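Local coordinates for protein cadherin-23 (Mus musculus, PDB 5VH2) that probably serves as a calcium-dependent adhesion molecule in the mechanotransduction of hearing, at residues Asp3-Thr9 / Val31-Asp37; Thr77-Val83 / Cys97-Leu103. The protein carries 1 engineered substitution. One frame throughout, in Å; residues are numbered along the deposited sequence.

Interaction 1 of 2, residues Asp3-Thr9 / Val31-Asp37. With CA (calcium ion), chain E.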
# COMPACT_ATOMS: atom_id res chain seq x y z
N ASP A 3 23.33 -4.59 42.25
CA ASP A 3 24.75 -4.80 41.93
C ASP A 3 25.07 -4.30 40.51
O ASP A 3 26.04 -3.57 40.33
CB ASP A 3 25.19 -6.25 42.24
CG ASP A 3 26.58 -6.64 41.65
OD1 ASP A 3 27.63 -5.99 41.94
OD2 ASP A 3 26.66 -7.67 40.92
N GLU A 4 24.24 -4.64 39.52
CA GLU A 4 24.24 -3.91 38.23
C GLU A 4 22.86 -3.90 37.54
O GLU A 4 21.94 -4.64 37.89
CB GLU A 4 25.28 -4.48 37.26
CG GLU A 4 24.93 -5.87 36.76
CD GLU A 4 26.12 -6.66 36.36
OE1 GLU A 4 26.05 -7.24 35.25
OE2 GLU A 4 27.09 -6.72 37.16
N ALA A 5 22.74 -3.04 36.54
CA ALA A 5 21.50 -2.92 35.79
C ALA A 5 21.66 -3.65 34.45
O ALA A 5 22.78 -3.93 34.03
CB ALA A 5 21.16 -1.46 35.55
N PRO A 6 20.52 -3.95 33.80
CA PRO A 6 20.53 -4.65 32.52
C PRO A 6 21.09 -3.80 31.40
O PRO A 6 20.82 -2.60 31.33
CB PRO A 6 19.04 -4.95 32.24
CG PRO A 6 18.37 -4.77 33.55
CD PRO A 6 19.14 -3.66 34.23
N VAL A 7 21.88 -4.44 30.55
CA VAL A 7 22.40 -3.80 29.35
C VAL A 7 21.92 -4.64 28.17
O VAL A 7 22.18 -5.85 28.13
CB VAL A 7 23.93 -3.79 29.38
CG1 VAL A 7 24.48 -3.11 28.14
CG2 VAL A 7 24.42 -3.10 30.64
N PHE A 8 21.21 -4.00 27.22
CA PHE A 8 20.84 -4.64 25.97
C PHE A 8 22.08 -4.95 25.16
O PHE A 8 23.12 -4.33 25.33
CB PHE A 8 19.87 -3.76 25.16
CG PHE A 8 18.46 -3.77 25.69
CD1 PHE A 8 17.55 -4.73 25.29
CD2 PHE A 8 18.05 -2.81 26.60
CE1 PHE A 8 16.24 -4.72 25.78
CE2 PHE A 8 16.75 -2.79 27.09
CZ PHE A 8 15.85 -3.76 26.69
N THR A 9 21.99 -5.95 24.27
CA THR A 9 23.13 -6.26 23.38
C THR A 9 23.32 -5.24 22.27
O THR A 9 24.34 -5.27 21.61
CB THR A 9 23.01 -7.63 22.72
OG1 THR A 9 21.84 -7.65 21.89
CG2 THR A 9 22.92 -8.70 23.76
N VAL A 31 14.91 -8.75 21.16
CA VAL A 31 15.83 -7.97 21.99
C VAL A 31 16.37 -8.84 23.13
O VAL A 31 15.79 -9.88 23.46
CB VAL A 31 15.21 -6.65 22.56
CG1 VAL A 31 14.82 -5.72 21.42
CG2 VAL A 31 14.02 -6.93 23.45
N ARG A 32 17.47 -8.40 23.70
CA ARG A 32 18.10 -9.14 24.78
C ARG A 32 18.94 -8.21 25.66
O ARG A 32 19.83 -7.51 25.16
CB ARG A 32 18.96 -10.29 24.24
CG ARG A 32 19.10 -11.35 25.32
CD ARG A 32 20.18 -12.39 25.11
NE ARG A 32 20.53 -12.90 26.44
CZ ARG A 32 21.55 -13.73 26.68
NH1 ARG A 32 22.37 -14.14 25.70
NH2 ARG A 32 21.79 -14.09 27.94
N ALA A 33 18.60 -8.21 26.96
CA ALA A 33 19.38 -7.48 27.94
C ALA A 33 19.88 -8.46 28.96
O ALA A 33 19.13 -9.25 29.49
CB ALA A 33 18.56 -6.39 28.61
N THR A 34 21.18 -8.40 29.23
CA THR A 34 21.83 -9.29 30.15
C THR A 34 22.02 -8.53 31.47
O THR A 34 22.29 -7.32 31.47
CB THR A 34 23.15 -9.76 29.57
OG1 THR A 34 23.81 -8.63 28.98
CG2 THR A 34 22.89 -10.74 28.49
N ASP A 35 21.84 -9.28 32.56
CA ASP A 35 22.09 -8.81 33.92
C ASP A 35 22.79 -9.95 34.63
O ASP A 35 22.32 -11.07 34.60
CB ASP A 35 20.77 -8.45 34.57
CG ASP A 35 20.94 -7.63 35.83
OD1 ASP A 35 21.88 -7.83 36.62
OD2 ASP A 35 20.06 -6.81 36.10
N LYS A 36 23.97 -9.68 35.18
CA LYS A 36 24.83 -10.77 35.68
C LYS A 36 24.81 -10.85 37.20
O LYS A 36 25.53 -11.63 37.78
CB LYS A 36 26.26 -10.63 35.15
CG LYS A 36 26.32 -10.58 33.61
CD LYS A 36 27.69 -10.55 32.95
CE LYS A 36 28.74 -9.78 33.73
NZ LYS A 36 28.39 -8.37 34.05
N ASP A 37 23.89 -10.11 37.83
CA ASP A 37 23.43 -10.44 39.18
C ASP A 37 22.76 -11.78 39.18
O ASP A 37 22.10 -12.14 38.21
CB ASP A 37 22.37 -9.43 39.63
CG ASP A 37 22.91 -8.01 39.67
OD1 ASP A 37 24.14 -7.87 39.65
OD2 ASP A 37 22.14 -7.03 39.65
CA CA E . 20.53 -6.04 38.83
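E4 OE1 takes two donors from K36. K36 NZ reaches E4 OE1 in a salt bridge at 2.9 Å, on the syn lone pair of that oxygen. The backbone N of K36 meets the same OE1 at 3.2 Å, from above the carboxylate plane. The lysine chain is bent at its last two torsions (chi3 -35°, chi4 -56°), which brings NZ back to OE1. The backbone O of E4 binds the calcium ion at 2.2 Å. D37 OD2 binds the calcium ion at 2.1 Å and also takes, on its syn lone pair, a nearly straight bond from the backbone N of E4. D35 OD2 is a longer ligand of the calcium ion, at 2.9 Å. The other oxygen, D35 OD1, accepts from the backbone N of D37, forming an Asx turn that helps to fix the carboxylate. D35 and D37 form the cadherin DXD calcium motif; G41 and D87 complete the site. The metal and K36 would offset the gathered negative charge.

Beyond the site the segments pair as short antiparallel strands. V7 and T34 exchange backbone bonds, T34 N reaching V7 O at 3.0 Å. Further along, T9 N bonds R32 O at 2.8 Å. The A33 methyl sits over one face of the F8 ring, 3.8 Å from CB to the centroid, in a CH-pi contact. V31 CB approaches CE1 of the same ring obliquely, and P6 packs CB against the A33 methyl.

Strand 7-8 is an outermost strand of its sheet, next to strand 27-34. F8 and P6 reach across to A85 of strand 78-87 in the other sheet. T9 OG1 is held by Y13 of strand 12-19.

Interaction 2 of 2, residues Thr77-Val83 / Cys97-Leu103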
# COMPACT_ATOMS: atom_id res chain seq x y z
N THR A 77 5.58 4.73 7.28
CA THR A 77 6.67 4.02 6.62
C THR A 77 7.68 3.42 7.60
O THR A 77 8.37 2.46 7.25
CB THR A 77 7.44 4.98 5.71
OG1 THR A 77 7.74 6.20 6.43
CG2 THR A 77 6.60 5.31 4.48
N SER A 78 7.77 3.97 8.80
CA SER A 78 8.71 3.46 9.81
C SER A 78 8.33 3.83 11.26
O SER A 78 7.59 4.79 11.50
CB SER A 78 10.14 3.95 9.51
OG SER A 78 10.30 5.32 9.86
N TYR A 79 8.85 3.06 12.21
CA TYR A 79 8.52 3.10 13.65
C TYR A 79 9.82 3.13 14.44
O TYR A 79 10.78 2.43 14.09
CB TYR A 79 7.72 1.85 14.04
CG TYR A 79 6.37 1.77 13.39
CD1 TYR A 79 6.21 1.22 12.11
CD2 TYR A 79 5.25 2.26 14.04
CE1 TYR A 79 4.97 1.17 11.51
CE2 TYR A 79 3.99 2.25 13.42
CZ TYR A 79 3.87 1.72 12.17
OH TYR A 79 2.63 1.69 11.58
N LEU A 80 9.87 3.93 15.52
CA LEU A 80 11.01 3.91 16.44
C LEU A 80 10.53 3.71 17.88
O LEU A 80 10.04 4.67 18.52
CB LEU A 80 11.85 5.18 16.30
CG LEU A 80 13.10 5.29 17.22
CD1 LEU A 80 14.23 4.36 16.79
CD2 LEU A 80 13.61 6.72 17.36
N MET A 81 10.70 2.49 18.40
CA MET A 81 10.11 2.12 19.68
C MET A 81 11.15 2.21 20.77
O MET A 81 12.29 1.82 20.56
CB MET A 81 9.62 0.67 19.65
CG MET A 81 8.27 0.50 19.02
SD MET A 81 7.89 -1.19 18.64
CE MET A 81 8.94 -1.47 17.22
N ASN A 82 10.74 2.66 21.95
CA ASN A 82 11.64 2.73 23.10
C ASN A 82 11.35 1.55 23.98
O ASN A 82 10.18 1.37 24.39
CB ASN A 82 11.37 3.97 23.93
CG ASN A 82 12.08 5.19 23.40
OD1 ASN A 82 11.89 5.58 22.27
ND2 ASN A 82 12.89 5.82 24.23
N VAL A 83 12.40 0.79 24.31
CA VAL A 83 12.22 -0.42 25.12
C VAL A 83 12.99 -0.30 26.44
O VAL A 83 14.12 0.22 26.45
CB VAL A 83 12.68 -1.66 24.34
CG1 VAL A 83 12.53 -2.92 25.17
CG2 VAL A 83 11.86 -1.82 23.08
N CYS A 97 17.05 0.68 25.23
CA CYS A 97 17.44 0.67 23.81
C CYS A 97 16.28 1.26 22.99
O CYS A 97 15.20 1.56 23.54
CB CYS A 97 17.71 -0.76 23.33
SG CYS A 97 16.28 -1.86 23.33
N SER A 98 16.47 1.39 21.69
CA SER A 98 15.33 1.60 20.81
C SER A 98 15.31 0.58 19.67
O SER A 98 16.28 -0.14 19.46
CB SER A 98 15.31 3.04 20.29
OG SER A 98 15.14 3.96 21.36
N VAL A 99 14.19 0.49 18.98
CA VAL A 99 14.01 -0.48 17.91
C VAL A 99 13.46 0.22 16.68
O VAL A 99 12.39 0.85 16.74
CB VAL A 99 13.07 -1.62 18.35
CG1 VAL A 99 12.89 -2.65 17.23
CG2 VAL A 99 13.64 -2.32 19.58
N TYR A 100 14.21 0.16 15.58
CA TYR A 100 13.87 0.88 14.36
C TYR A 100 13.30 -0.15 13.41
O TYR A 100 14.00 -1.12 13.04
CB TYR A 100 15.12 1.57 13.79
CG TYR A 100 14.99 2.36 12.48
CD1 TYR A 100 14.10 3.45 12.38
CD2 TYR A 100 15.85 2.12 11.41
CE1 TYR A 100 14.01 4.19 11.20
CE2 TYR A 100 15.78 2.85 10.24
CZ TYR A 100 14.83 3.89 10.12
OH TYR A 100 14.72 4.64 8.95
N VAL A 101 12.02 0.03 13.06
CA VAL A 101 11.37 -0.80 12.04
C VAL A 101 11.01 0.05 10.82
O VAL A 101 10.33 1.05 10.96
CB VAL A 101 10.09 -1.45 12.60
CG1 VAL A 101 9.49 -2.41 11.58
CG2 VAL A 101 10.40 -2.19 13.90
N THR A 102 11.50 -0.33 9.64
CA THR A 102 11.05 0.28 8.38
C THR A 102 10.29 -0.76 7.56
O THR A 102 10.56 -1.97 7.65
CB THR A 102 12.21 0.82 7.52
OG1 THR A 102 12.98 -0.27 7.02
CG2 THR A 102 13.10 1.72 8.30
N LEU A 103 9.30 -0.29 6.81
CA LEU A 103 8.36 -1.15 6.10
C LEU A 103 8.69 -1.23 4.61
O LEU A 103 9.16 -0.26 4.01
CB LEU A 103 6.94 -0.62 6.25
CG LEU A 103 6.29 -0.62 7.62
CD1 LEU A 103 4.79 -0.41 7.46
CD2 LEU A 103 6.53 -1.94 8.32
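The Y79 ring has V101 O and the L103 methyl CD1 at its edge, near the ring plane; CD1 is 4.4 Å from Y79 CE1. F56 meets the Y79 ring edge-to-face from strand 56-58. The Y100 ring belongs to the other face of the sheet. There Y79 O and S78 OG approach it obliquely. Y100 CG stands anti to its backbone N (chi1 179°), and the ring runs along the strand to bring CE1 beside S78 OG.

Y79, M81, V83, C97, V99 and V101 share the inner face. The M81 chain bends at chi3 (-74°), and its methyl CE crosses to V101 CG2 at 3.7 Å. V99 CG1 is a second neighbour of that methyl. C97 SG lies 3.7 Å from V83 CB, and V83 CG2 meets V99 CG2. On the outer face L80 CD1 touches S98 CB at 3.9 Å, while S78 CB lies against T102 CG2.

The two strands of this beta hairpin run antiparallel. Y79 and V101 exchange two backbone bonds, with Y79 N to V101 O at 2.8 Å. M81 with V99, and V83 with C97, do the same; L103 N adds one to T77 O. Seven backbone bonds thus fix the register. The side chains add apolar contact inward, and on the other face lighter contact among more polar residues, mostly carbon to carbon, as suits one sheet of a beta sandwich.

In the fold
Both interactions pair antiparallel strands of the first of the two cadherin domains in this fragment, but in opposite sheets. Interaction 1 joins an edge strand to its neighbour near the N-terminal calcium site. Interaction 2 joins the two middle strands of the facing sheet. The centres of the two interactions lie about 21 Å apart. The first mixes metal ligands, a salt bridge and a few backbone bonds. The second relies on backbone bonds and apolar side chains, with half its residues buried. They meet in the core of the sandwich: F8 packs its CD1 on C97 SG (3.7 Å) and its CZ on V83 CG1, and V31 touches V99. The calcium-binding carboxylates and the salt bridge of interaction 1 lie at the domain end, away from this core.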